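Local coordinates for flavoenzyme PA4991 (PDB 5EZ7), which probably functions as an FAD-dependent oxidoreductase of the DAO family whose physiological substrate is unknown, binding one FAD per monomeric subunit, at residues Ala223-Leu229 / Val315-Ala321; Ala137-Phe143 / Leu299-Ile303. One frame throughout, in Å; residues are numbered along the deposited sequence.

Interaction 1 (Ala223-Leu229 / Val315-Ala321). With FAD (flavin-adenine dinucleotide), chain B.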
ATOM      1  N   ALA A 223      -8.741 -17.689   4.423  1.00 34.12           N
ATOM      2  CA  ALA A 223      -7.558 -18.194   3.722  1.00 33.13           C
ATOM      3  C   ALA A 223      -6.982 -17.079   2.867  1.00 31.34           C
ATOM      4  O   ALA A 223      -7.707 -16.183   2.460  1.00 31.36           O
ATOM      5  CB  ALA A 223      -7.885 -19.415   2.883  1.00 34.19           C
ATOM      6  N   MET A 224      -5.686 -17.161   2.593  1.00 30.23           N
ATOM      7  CA  MET A 224      -4.950 -16.125   1.913  1.00 28.83           C
ATOM      8  C   MET A 224      -4.352 -16.710   0.668  1.00 30.55           C
ATOM      9  O   MET A 224      -4.017 -17.905   0.669  1.00 31.61           O
ATOM     10  CB  MET A 224      -3.809 -15.653   2.814  1.00 27.24           C
ATOM     11  CG  MET A 224      -3.159 -14.357   2.344  1.00 25.48           C
ATOM     12  SD  MET A 224      -1.896 -13.828   3.514  1.00 24.56           S
ATOM     13  CE  MET A 224      -0.578 -14.964   3.041  1.00 25.48           C
ATOM     14  N   GLN A 225      -4.197 -15.884  -0.374  1.00 30.71           N
ATOM     15  CA  GLN A 225      -3.402 -16.269  -1.552  1.00 33.02           C
ATOM     16  C   GLN A 225      -2.263 -15.268  -1.736  1.00 31.75           C
ATOM     17  O   GLN A 225      -2.311 -14.161  -1.229  1.00 31.12           O
ATOM     18  CB  GLN A 225      -4.238 -16.385  -2.848  1.00 34.75           C
ATOM     19  CG  GLN A 225      -4.899 -15.067  -3.303  1.00 35.74           C
ATOM     20  CD  GLN A 225      -5.627 -15.159  -4.646  1.00 37.52           C
ATOM     21  OE1 GLN A 225      -5.681 -16.198  -5.222  1.00 42.08           O
ATOM     22  NE2 GLN A 225      -6.152 -14.051  -5.144  1.00 37.43           N
ATOM     23  N   ARG A 226      -1.252 -15.690  -2.475  1.00 33.08           N
ATOM     24  CA  ARG A 226      -0.048 -14.910  -2.759  1.00 33.02           C
ATOM     25  C   ARG A 226       0.096 -14.854  -4.277  1.00 33.44           C
ATOM     26  O   ARG A 226       0.177 -15.876  -4.907  1.00 33.29           O
ATOM     27  CB  ARG A 226       1.164 -15.594  -2.126  1.00 33.76           C
ATOM     28  CG  ARG A 226       1.304 -15.411  -0.613  1.00 33.46           C
ATOM     29  CD  ARG A 226       2.604 -16.014  -0.090  1.00 35.01           C
ATOM     30  NE  ARG A 226       2.366 -16.701   1.165  1.00 37.03           N
ATOM     31  CZ  ARG A 226       2.821 -16.354   2.364  1.00 37.90           C
ATOM     32  NH1 ARG A 226       3.625 -15.324   2.520  1.00 38.33           N
ATOM     33  NH2 ARG A 226       2.466 -17.068   3.433  1.00 38.76           N
ATOM     34  N   ARG A 227       0.052 -13.673  -4.868  1.00 33.83           N
ATOM     35  CA  ARG A 227       0.165 -13.569  -6.314  1.00 34.96           C
ATOM     36  C   ARG A 227       1.409 -12.785  -6.603  1.00 33.49           C
ATOM     37  O   ARG A 227       1.434 -11.569  -6.410  1.00 31.27           O
ATOM     38  CB  ARG A 227      -1.038 -12.904  -6.916  1.00 36.94           C
ATOM     39  CG  ARG A 227      -2.244 -13.824  -6.879  1.00 40.22           C
ATOM     40  CD  ARG A 227      -3.526 -13.021  -7.017  1.00 42.35           C
ATOM     41  NE  ARG A 227      -3.602 -12.403  -8.337  1.00 43.48           N
ATOM     42  CZ  ARG A 227      -3.845 -11.118  -8.612  1.00 43.59           C
ATOM     43  NH1 ARG A 227      -3.869 -10.721  -9.888  1.00 45.06           N
ATOM     44  NH2 ARG A 227      -4.075 -10.231  -7.669  1.00 41.27           N
ATOM     45  N   PRO A 228       2.464 -13.486  -7.038  1.00 33.61           N
ATOM     46  CA  PRO A 228       3.736 -12.783  -7.183  1.00 32.81           C
ATOM     47  C   PRO A 228       3.749 -11.755  -8.351  1.00 31.17           C
ATOM     48  O   PRO A 228       2.938 -11.823  -9.271  1.00 31.09           O
ATOM     49  CB  PRO A 228       4.722 -13.931  -7.389  1.00 33.96           C
ATOM     50  CG  PRO A 228       3.912 -14.954  -8.136  1.00 35.61           C
ATOM     51  CD  PRO A 228       2.520 -14.857  -7.592  1.00 34.68           C
ATOM     52  N   LEU A 229       4.624 -10.774  -8.228  1.00 30.65           N
ATOM     53  CA  LEU A 229       4.959  -9.828  -9.300  1.00 30.95           C
ATOM     54  C   LEU A 229       6.473  -9.858  -9.503  1.00 31.23           C
ATOM     55  O   LEU A 229       7.212 -10.109  -8.553  1.00 32.66           O
ATOM     56  CB  LEU A 229       4.517  -8.413  -8.908  1.00 29.54           C
ATOM     57  CG  LEU A 229       3.016  -8.132  -9.054  1.00 29.86           C
ATOM     58  CD1 LEU A 229       2.689  -6.836  -8.378  1.00 29.53           C
ATOM     59  CD2 LEU A 229       2.556  -8.050 -10.502  1.00 30.42           C
ATOM     60  N   VAL A 315       8.038  -9.714  -5.531  1.00 30.26           N
ATOM     61  CA  VAL A 315       7.229  -9.504  -4.333  1.00 30.12           C
ATOM     62  C   VAL A 315       5.854 -10.102  -4.537  1.00 30.12           C
ATOM     63  O   VAL A 315       5.287 -10.064  -5.635  1.00 30.70           O
ATOM     64  CB  VAL A 315       7.140  -8.011  -3.938  1.00 29.93           C
ATOM     65  CG1 VAL A 315       6.659  -7.146  -5.077  1.00 30.08           C
ATOM     66  CG2 VAL A 315       6.250  -7.779  -2.727  1.00 30.15           C
ATOM     67  N   ASP A 316       5.345 -10.696  -3.473  1.00 31.01           N
ATOM     68  CA  ASP A 316       4.004 -11.315  -3.448  1.00 31.73           C
ATOM     69  C   ASP A 316       2.942 -10.296  -3.054  1.00 29.64           C
ATOM     70  O   ASP A 316       3.146  -9.521  -2.115  1.00 28.74           O
ATOM     71  CB  ASP A 316       3.955 -12.416  -2.407  1.00 34.26           C
ATOM     72  CG  ASP A 316       4.729 -13.630  -2.800  1.00 37.25           C
ATOM     73  OD1 ASP A 316       4.944 -13.843  -4.019  1.00 39.80           O
ATOM     74  OD2 ASP A 316       5.089 -14.396  -1.862  1.00 40.15           O
ATOM     75  N   ARG A 317       1.830 -10.271  -3.783  1.00 28.82           N
ATOM     76  CA  ARG A 317       0.632  -9.573  -3.314  1.00 27.26           C
ATOM     77  C   ARG A 317      -0.066 -10.514  -2.354  1.00 27.23           C
ATOM     78  O   ARG A 317      -0.217 -11.682  -2.661  1.00 29.28           O
ATOM     79  CB  ARG A 317      -0.282  -9.199  -4.470  1.00 27.14           C
ATOM     80  CG  ARG A 317       0.292  -8.099  -5.344  1.00 26.99           C
ATOM     81  CD  ARG A 317      -0.396  -8.063  -6.693  1.00 27.07           C
ATOM     82  NE  ARG A 317       0.008  -9.205  -7.487  1.00 28.46           N
ATOM     83  CZ  ARG A 317      -0.279  -9.392  -8.782  1.00 29.95           C
ATOM     84  NH1 ARG A 317       0.136 -10.505  -9.402  1.00 29.85           N
ATOM     85  NH2 ARG A 317      -0.978  -8.475  -9.461  1.00 30.40           N
ATOM     86  N   ALA A 318      -0.500  -9.985  -1.210  1.00 26.97           N
ATOM     87  CA  ALA A 318      -1.199 -10.719  -0.170  1.00 27.00           C
ATOM     88  C   ALA A 318      -2.670 -10.351  -0.210  1.00 27.73           C
ATOM     89  O   ALA A 318      -3.029  -9.211   0.029  1.00 27.56           O
ATOM     90  CB  ALA A 318      -0.609 -10.398   1.182  1.00 26.67           C
ATOM     91  N   GLU A 319      -3.505 -11.331  -0.538  1.00 28.65           N
ATOM     92  CA  GLU A 319      -4.926 -11.117  -0.773  1.00 30.40           C
ATOM     93  C   GLU A 319      -5.790 -12.213  -0.131  1.00 30.22           C
ATOM     94  O   GLU A 319      -5.303 -13.339   0.109  1.00 30.90           O
ATOM     95  CB  GLU A 319      -5.215 -11.128  -2.284  1.00 32.05           C
ATOM     96  CG  GLU A 319      -4.575  -9.986  -3.022  1.00 32.78           C
ATOM     97  CD  GLU A 319      -4.660 -10.140  -4.510  1.00 35.62           C
ATOM     98  OE1 GLU A 319      -5.253 -11.146  -4.941  1.00 39.81           O
ATOM     99  OE2 GLU A 319      -4.124  -9.274  -5.260  1.00 35.65           O
ATOM    100  N   PRO A 320      -7.076 -11.905   0.094  1.00 28.96           N
ATOM    101  CA  PRO A 320      -7.986 -12.984   0.442  1.00 29.77           C
ATOM    102  C   PRO A 320      -8.063 -14.028  -0.668  1.00 30.91           C
ATOM    103  O   PRO A 320      -8.047 -13.686  -1.868  1.00 29.47           O
ATOM    104  CB  PRO A 320      -9.326 -12.279   0.595  1.00 30.27           C
ATOM    105  CG  PRO A 320      -9.224 -11.079  -0.286  1.00 30.01           C
ATOM    106  CD  PRO A 320      -7.794 -10.640  -0.146  1.00 28.96           C
ATOM    107  N   ALA A 321      -8.095 -15.295  -0.264  1.00 31.99           N
ATOM    108  CA  ALA A 321      -8.304 -16.374  -1.241  1.00 34.39           C
ATOM    109  C   ALA A 321      -9.672 -16.201  -1.866  1.00 36.07           C
ATOM    110  O   ALA A 321     -10.610 -15.723  -1.202  1.00 36.76           O
ATOM    111  CB  ALA A 321      -8.220 -17.737  -0.569  1.00 35.54           C
TER
HETATM  112  PA  FAD B 401       1.671  -4.521   3.834  1.00 21.83           P
HETATM  113  O1A FAD B 401       2.102  -3.227   3.226  1.00 22.23           O
HETATM  114  O2A FAD B 401       2.268  -5.821   3.370  1.00 22.92           O
HETATM  115  O5B FAD B 401       1.866  -4.370   5.400  1.00 22.00           O
HETATM  116  C5B FAD B 401       1.788  -5.468   6.287  1.00 21.75           C
HETATM  117  C4B FAD B 401       2.662  -5.108   7.469  1.00 22.00           C
HETATM  118  O4B FAD B 401       2.483  -6.087   8.506  1.00 22.11           O
HETATM  119  C3B FAD B 401       4.144  -5.072   7.084  1.00 21.47           C
HETATM  120  O3B FAD B 401       4.727  -3.809   7.410  1.00 20.71           O
HETATM  121  C2B FAD B 401       4.741  -6.211   7.890  1.00 21.75           C
HETATM  122  O2B FAD B 401       6.082  -6.000   8.323  1.00 21.59           O
HETATM  123  C1B FAD B 401       3.758  -6.347   9.056  1.00 22.29           C
HETATM  124  N9A FAD B 401       3.740  -7.690   9.648  1.00 23.63           N
HETATM  125  C8A FAD B 401       3.735  -8.859   8.983  1.00 23.09           C
HETATM  126  N7A FAD B 401       3.724  -9.882   9.854  1.00 22.98           N
HETATM  127  C5A FAD B 401       3.711  -9.372  11.090  1.00 22.53           C
HETATM  128  C6A FAD B 401       3.705  -9.928  12.451  1.00 22.02           C
HETATM  129  N6A FAD B 401       3.690 -11.261  12.607  1.00 21.48           N
HETATM  130  N1A FAD B 401       3.690  -9.079  13.491  1.00 21.89           N
HETATM  131  C2A FAD B 401       3.699  -7.746  13.307  1.00 23.02           C
HETATM  132  N3A FAD B 401       3.711  -7.166  12.088  1.00 23.01           N
HETATM  133  C4A FAD B 401       3.722  -7.924  10.964  1.00 23.21           C
HETATM  134  N1  FAD B 401      -2.171  -0.673  -4.962  1.00 25.77           N
HETATM  135  C2  FAD B 401      -2.628   0.484  -5.487  1.00 27.75           C
HETATM  136  O2  FAD B 401      -3.725   0.941  -5.085  1.00 27.67           O
HETATM  137  N3  FAD B 401      -1.948   1.165  -6.425  1.00 28.72           N
HETATM  138  C4  FAD B 401      -0.782   0.744  -6.905  1.00 27.76           C
HETATM  139  O4  FAD B 401      -0.163   1.399  -7.767  1.00 30.67           O
HETATM  140  C4X FAD B 401      -0.219  -0.506  -6.383  1.00 26.84           C
HETATM  141  N5  FAD B 401       0.957  -0.983  -6.833  1.00 25.45           N
HETATM  142  C5X FAD B 401       1.469  -2.124  -6.337  1.00 25.90           C
HETATM  143  C6  FAD B 401       2.693  -2.573  -6.817  1.00 26.70           C
HETATM  144  C7  FAD B 401       3.256  -3.737  -6.333  1.00 27.46           C
HETATM  145  C7M FAD B 401       4.587  -4.191  -6.853  1.00 28.68           C
HETATM  146  C8  FAD B 401       2.555  -4.501  -5.270  1.00 27.98           C
HETATM  147  C8M FAD B 401       3.126  -5.777  -4.689  1.00 29.21           C
HETATM  148  C9  FAD B 401       1.332  -4.057  -4.803  1.00 26.84           C
HETATM  149  C9A FAD B 401       0.745  -2.891  -5.291  1.00 26.41           C
HETATM  150  N10 FAD B 401      -0.508  -2.403  -4.824  1.00 25.88           N
HETATM  151  C10 FAD B 401      -1.005  -1.203  -5.345  1.00 25.92           C
HETATM  152  C1' FAD B 401      -1.258  -3.086  -3.783  1.00 25.48           C
HETATM  153  C2' FAD B 401      -0.790  -2.554  -2.440  1.00 24.66           C
HETATM  154  O2' FAD B 401       0.639  -2.446  -2.385  1.00 25.37           O
HETATM  155  C3' FAD B 401      -1.306  -3.423  -1.302  1.00 24.13           C
HETATM  156  O3' FAD B 401      -2.697  -3.717  -1.541  1.00 24.08           O
HETATM  157  C4' FAD B 401      -1.162  -2.707   0.039  1.00 22.82           C
HETATM  158  O4' FAD B 401       0.059  -1.971   0.117  1.00 23.27           O
HETATM  159  C5' FAD B 401      -1.190  -3.688   1.196  1.00 22.30           C
HETATM  160  O5' FAD B 401      -1.212  -2.955   2.429  1.00 20.74           O
HETATM  161  P   FAD B 401      -1.130  -3.761   3.806  1.00 20.30           P
HETATM  162  O1P FAD B 401      -0.860  -2.777   4.914  1.00 21.17           O
HETATM  163  O2P FAD B 401      -2.336  -4.629   3.852  1.00 20.45           O
HETATM  164  O3P FAD B 401       0.102  -4.759   3.566  1.00 20.67           O
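The guanidinium groups of Arg227 and Arg317 stack across two antiparallel strands, centres 4.0 Å apart and planes 24° apart. Two like charges so close are probably tolerable because each has an acidic partner: Glu319 for Arg227, and Glu277, outside the two segments, for Arg317. On the Arg317 face turned away from Arg227 sits Leu229, its CG 3.5 Å from Arg317 CZ, a branched apolar group suited to a flat cation. Arg317 bends at chi3 (-72°), which folds its head back over the neighbouring strand; there NE gives Arg227 O a nearly straight bond of 3.0 Å. The backbone N of Arg317 binds that same oxygen from the opposite face of its carbonyl plane. Arg227 also bends at chi3 (66°), and its NH2 meets Glu319 OE2 at 2.6 Å in a salt bridge of weak hydrogen-bond geometry. Glu319, extended beyond CG, uses OE1 as well, accepting from Gln225 NE2 at 3.0 Å; the long amide thus helps fix the carboxylate's rotation. Toward the flavin, Leu229 CD1 and Val315 CG1 lie 3.6 and 3.8 Å from the methyl carbons C7M and C8M of FAD, respectively, giving its dimethylbenzene ring an apolar border. The pairing joins strand 224-236 to strand 309-320, an edge strand of their mixed sheet, while Met224 and Pro320 pack against Trp343 of strand 339-343 in the neighbouring sheet.

Interaction 2 (Ala137-Phe143 / Leu299-Ile303)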
ATOM      1  N   ALA A 137       7.925  12.895 -20.509  1.00 40.92           N
ATOM      2  CA  ALA A 137       8.444  11.759 -21.269  1.00 40.22           C
ATOM      3  C   ALA A 137       7.725  11.483 -22.611  1.00 41.31           C
ATOM      4  O   ALA A 137       8.217  10.686 -23.409  1.00 41.04           O
ATOM      5  CB  ALA A 137       8.430  10.505 -20.393  1.00 38.16           C
ATOM      6  N   LEU A 138       6.561  12.101 -22.835  1.00 42.30           N
ATOM      7  CA  LEU A 138       5.815  11.980 -24.087  1.00 43.80           C
ATOM      8  C   LEU A 138       5.725  13.287 -24.911  1.00 46.19           C
ATOM      9  O   LEU A 138       4.942  13.365 -25.863  1.00 46.58           O
ATOM     10  CB  LEU A 138       4.405  11.494 -23.747  1.00 43.39           C
ATOM     11  CG  LEU A 138       4.266  10.188 -22.994  1.00 40.84           C
ATOM     12  CD1 LEU A 138       2.807   9.944 -22.745  1.00 41.12           C
ATOM     13  CD2 LEU A 138       4.838   9.037 -23.794  1.00 40.70           C
ATOM     14  N   ARG A 139       6.512  14.301 -24.543  1.00 47.70           N
ATOM     15  CA  ARG A 139       6.508  15.571 -25.272  1.00 51.39           C
ATOM     16  C   ARG A 139       7.218  15.517 -26.596  1.00 52.46           C
ATOM     17  O   ARG A 139       6.951  16.340 -27.438  1.00 56.49           O
ATOM     18  CB  ARG A 139       7.049  16.724 -24.421  1.00 52.76           C
ATOM     19  CG  ARG A 139       5.952  17.422 -23.627  1.00 54.72           C
ATOM     20  CD  ARG A 139       6.497  18.238 -22.467  1.00 56.13           C
ATOM     21  NE  ARG A 139       5.503  18.360 -21.397  1.00 57.58           N
ATOM     22  CZ  ARG A 139       5.751  18.763 -20.154  1.00 58.16           C
ATOM     23  NH1 ARG A 139       6.977  19.093 -19.765  1.00 59.11           N
ATOM     24  NH2 ARG A 139       4.756  18.826 -19.276  1.00 58.95           N
ATOM     25  N   ASP A 140       8.093  14.542 -26.783  1.00 52.16           N
ATOM     26  CA  ASP A 140       8.843  14.345 -28.027  1.00 53.97           C
ATOM     27  C   ASP A 140       7.975  14.335 -29.295  1.00 57.24           C
ATOM     28  O   ASP A 140       6.813  13.920 -29.260  1.00 57.95           O
ATOM     29  CB  ASP A 140       9.636  13.023 -27.951  1.00 51.96           C
ATOM     30  CG  ASP A 140      10.783  12.967 -28.956  1.00 52.62           C
ATOM     31  OD1 ASP A 140      11.855  13.534 -28.636  1.00 52.45           O
ATOM     32  OD2 ASP A 140      10.598  12.378 -30.048  1.00 51.19           O
ATOM     33  N   LYS A 141       8.561  14.768 -30.409  1.00 60.04           N
ATOM     34  CA  LYS A 141       7.876  14.815 -31.714  1.00 63.98           C
ATOM     35  C   LYS A 141       7.612  13.421 -32.291  1.00 64.38           C
ATOM     36  O   LYS A 141       6.682  13.232 -33.083  1.00 66.02           O
ATOM     37  CB  LYS A 141       8.706  15.615 -32.729  1.00 67.35           C
ATOM     38  CG  LYS A 141       9.144  16.987 -32.239  1.00 68.92           C
ATOM     39  CD  LYS A 141       9.410  17.957 -33.380  1.00 72.88           C
ATOM     40  CE  LYS A 141       8.116  18.558 -33.930  1.00 75.84           C
ATOM     41  NZ  LYS A 141       7.442  19.493 -32.987  1.00 76.14           N
ATOM     42  N   GLY A 142       8.469  12.464 -31.918  1.00 64.75           N
ATOM     43  CA  GLY A 142       8.275  11.034 -32.183  1.00 63.59           C
ATOM     44  C   GLY A 142       7.088  10.399 -31.469  1.00 63.52           C
ATOM     45  O   GLY A 142       6.677   9.298 -31.833  1.00 62.67           O
ATOM     46  N   PHE A 143       6.534  11.064 -30.452  1.00 63.45           N
ATOM     47  CA  PHE A 143       5.331  10.560 -29.829  1.00 63.69           C
ATOM     48  C   PHE A 143       4.166  10.568 -30.784  1.00 68.02           C
ATOM     49  O   PHE A 143       3.650  11.629 -31.133  1.00 70.45           O
ATOM     50  CB  PHE A 143       4.902  11.344 -28.603  1.00 62.38           C
ATOM     51  CG  PHE A 143       3.681  10.765 -27.943  1.00 61.52           C
ATOM     52  CD1 PHE A 143       3.638   9.392 -27.607  1.00 59.71           C
ATOM     53  CD2 PHE A 143       2.571  11.548 -27.672  1.00 62.00           C
ATOM     54  CE1 PHE A 143       2.523   8.833 -27.006  1.00 58.18           C
ATOM     55  CE2 PHE A 143       1.456  10.992 -27.050  1.00 61.68           C
ATOM     56  CZ  PHE A 143       1.433   9.634 -26.720  1.00 59.68           C
ATOM     57  N   LEU A 299       8.591   1.848 -27.010  1.00 40.36           N
ATOM     58  CA  LEU A 299       7.593   2.760 -26.533  1.00 40.79           C
ATOM     59  C   LEU A 299       8.118   4.163 -26.296  1.00 40.08           C
ATOM     60  O   LEU A 299       7.369   5.109 -26.463  1.00 42.23           O
ATOM     61  CB  LEU A 299       6.974   2.206 -25.226  1.00 40.65           C
ATOM     62  CG  LEU A 299       6.289   0.832 -25.368  1.00 42.09           C
ATOM     63  CD1 LEU A 299       5.707   0.392 -24.023  1.00 41.88           C
ATOM     64  CD2 LEU A 299       5.203   0.798 -26.430  1.00 43.87           C
ATOM     65  N   LEU A 300       9.378   4.278 -25.849  1.00 37.74           N
ATOM     66  CA  LEU A 300      10.030   5.546 -25.499  1.00 36.28           C
ATOM     67  C   LEU A 300      11.456   5.622 -26.101  1.00 35.48           C
ATOM     68  O   LEU A 300      12.426   5.866 -25.423  1.00 34.73           O
ATOM     69  CB  LEU A 300      10.092   5.669 -23.979  1.00 35.54           C
ATOM     70  CG  LEU A 300       8.726   5.777 -23.292  1.00 35.71           C
ATOM     71  CD1 LEU A 300       8.822   5.489 -21.806  1.00 34.67           C
ATOM     72  CD2 LEU A 300       8.116   7.140 -23.506  1.00 36.64           C
ATOM     73  N   PRO A 301      11.589   5.417 -27.403  1.00 35.81           N
ATOM     74  CA  PRO A 301      12.938   5.427 -28.012  1.00 35.91           C
ATOM     75  C   PRO A 301      13.768   6.742 -27.884  1.00 36.04           C
ATOM     76  O   PRO A 301      14.971   6.708 -28.023  1.00 36.13           O
ATOM     77  CB  PRO A 301      12.654   5.154 -29.480  1.00 37.01           C
ATOM     78  CG  PRO A 301      11.228   5.576 -29.681  1.00 37.72           C
ATOM     79  CD  PRO A 301      10.516   5.345 -28.409  1.00 36.63           C
ATOM     80  N   TRP A 302      13.122   7.867 -27.597  1.00 36.10           N
ATOM     81  CA  TRP A 302      13.792   9.169 -27.489  1.00 36.44           C
ATOM     82  C   TRP A 302      14.540   9.345 -26.160  1.00 35.53           C
ATOM     83  O   TRP A 302      15.203  10.350 -25.982  1.00 36.23           O
ATOM     84  CB  TRP A 302      12.800  10.336 -27.733  1.00 37.34           C
ATOM     85  CG  TRP A 302      11.490  10.212 -27.011  1.00 37.08           C
ATOM     86  CD1 TRP A 302      11.181  10.695 -25.757  1.00 36.35           C
ATOM     87  CD2 TRP A 302      10.324   9.516 -27.461  1.00 37.45           C
ATOM     88  NE1 TRP A 302       9.893  10.365 -25.427  1.00 35.94           N
ATOM     89  CE2 TRP A 302       9.338   9.649 -26.450  1.00 36.79           C
ATOM     90  CE3 TRP A 302      10.008   8.811 -28.624  1.00 38.98           C
ATOM     91  CZ2 TRP A 302       8.057   9.094 -26.567  1.00 37.14           C
ATOM     92  CZ3 TRP A 302       8.726   8.240 -28.735  1.00 39.43           C
ATOM     93  CH2 TRP A 302       7.772   8.387 -27.714  1.00 38.41           C
ATOM     94  N   ILE A 303      14.394   8.400 -25.230  1.00 34.56           N
ATOM     95  CA  ILE A 303      15.134   8.378 -23.960  1.00 34.04           C
ATOM     96  C   ILE A 303      16.285   7.349 -23.987  1.00 33.78           C
ATOM     97  O   ILE A 303      16.039   6.141 -23.925  1.00 32.04           O
ATOM     98  CB  ILE A 303      14.176   8.025 -22.780  1.00 33.29           C
ATOM     99  CG1 ILE A 303      12.976   8.988 -22.691  1.00 33.64           C
ATOM    100  CG2 ILE A 303      14.912   8.068 -21.435  1.00 33.23           C
ATOM    101  CD1 ILE A 303      13.306  10.442 -22.421  1.00 34.59           C
TER
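Trp302 lies flat against Asp140: the carboxylate and indole planes are 1° apart, and the two side chains run past each other in opposite directions. Asp140 CB stands 3.4 Å from the centroid of the five-membered ring, almost on its normal, in a CH-pi contact, and CG is 3.4 Å from Trp302 CG. With CG anti to the backbone N (chi1 -160°), the carboxylate of Asp140 lies parallel to the indole plane above its CB-CG end, while its OD2 accepts from Gly142 N at 2.8 Å and is thereby held in place. Aspartate suits this position, its methylene resting on the ring while its short carboxylate reaches Gly142 N in its own loop.

The indole edge is used differently. NE1 donates a hydrogen bond to Ala137 O at 2.6 Å; the oxygen lies in the indole plane, while the donor is tilted 34° from the carbonyl plane. This bond and the stack together fix the rotation of the tryptophan. Also at the edge, Leu138 CD2 approaches Trp302 CZ2 and touches Leu300 CD2 at 3.8 Å. Trp302 CH2 in turn comes near the plane of the Phe143 ring at its edge, 4.2 Å from Phe143 CB. The large indole can therefore donate to a backbone carbonyl and pack against apolar groups along its rim.

Two type I beta turns, Asp140 to Phe143 and Leu300 to Ile303, meet here. The first also contains an Asx turn, made by Asp140 OD2 and Gly142 N; the second follows helix 285-299, so the contact is loop-to-loop packing that joins this helix end to the connection between strands 127-129 and 146-149.

Interactions 1 and 2 sit in different regions of the molecule, with centres about 35 Å apart and nearest atoms about 16 Å apart, so they do not touch. Interaction 1 holds three residues of the FAD pocket, and its centre lies about 13 Å from the centre of the chain; that of interaction 2 lies about 30 Å away, and its Leu300 side chain is about 12 Å from that of Gln50, an FAD-binding residue. Their segments alternate along the sequence. A structural thread nevertheless links them: 299-303 leads into strand 309-320, which carries 315-321, and 137-143 lies in the loop between two strands of the same mixed sheet that contains both strands of interaction 1.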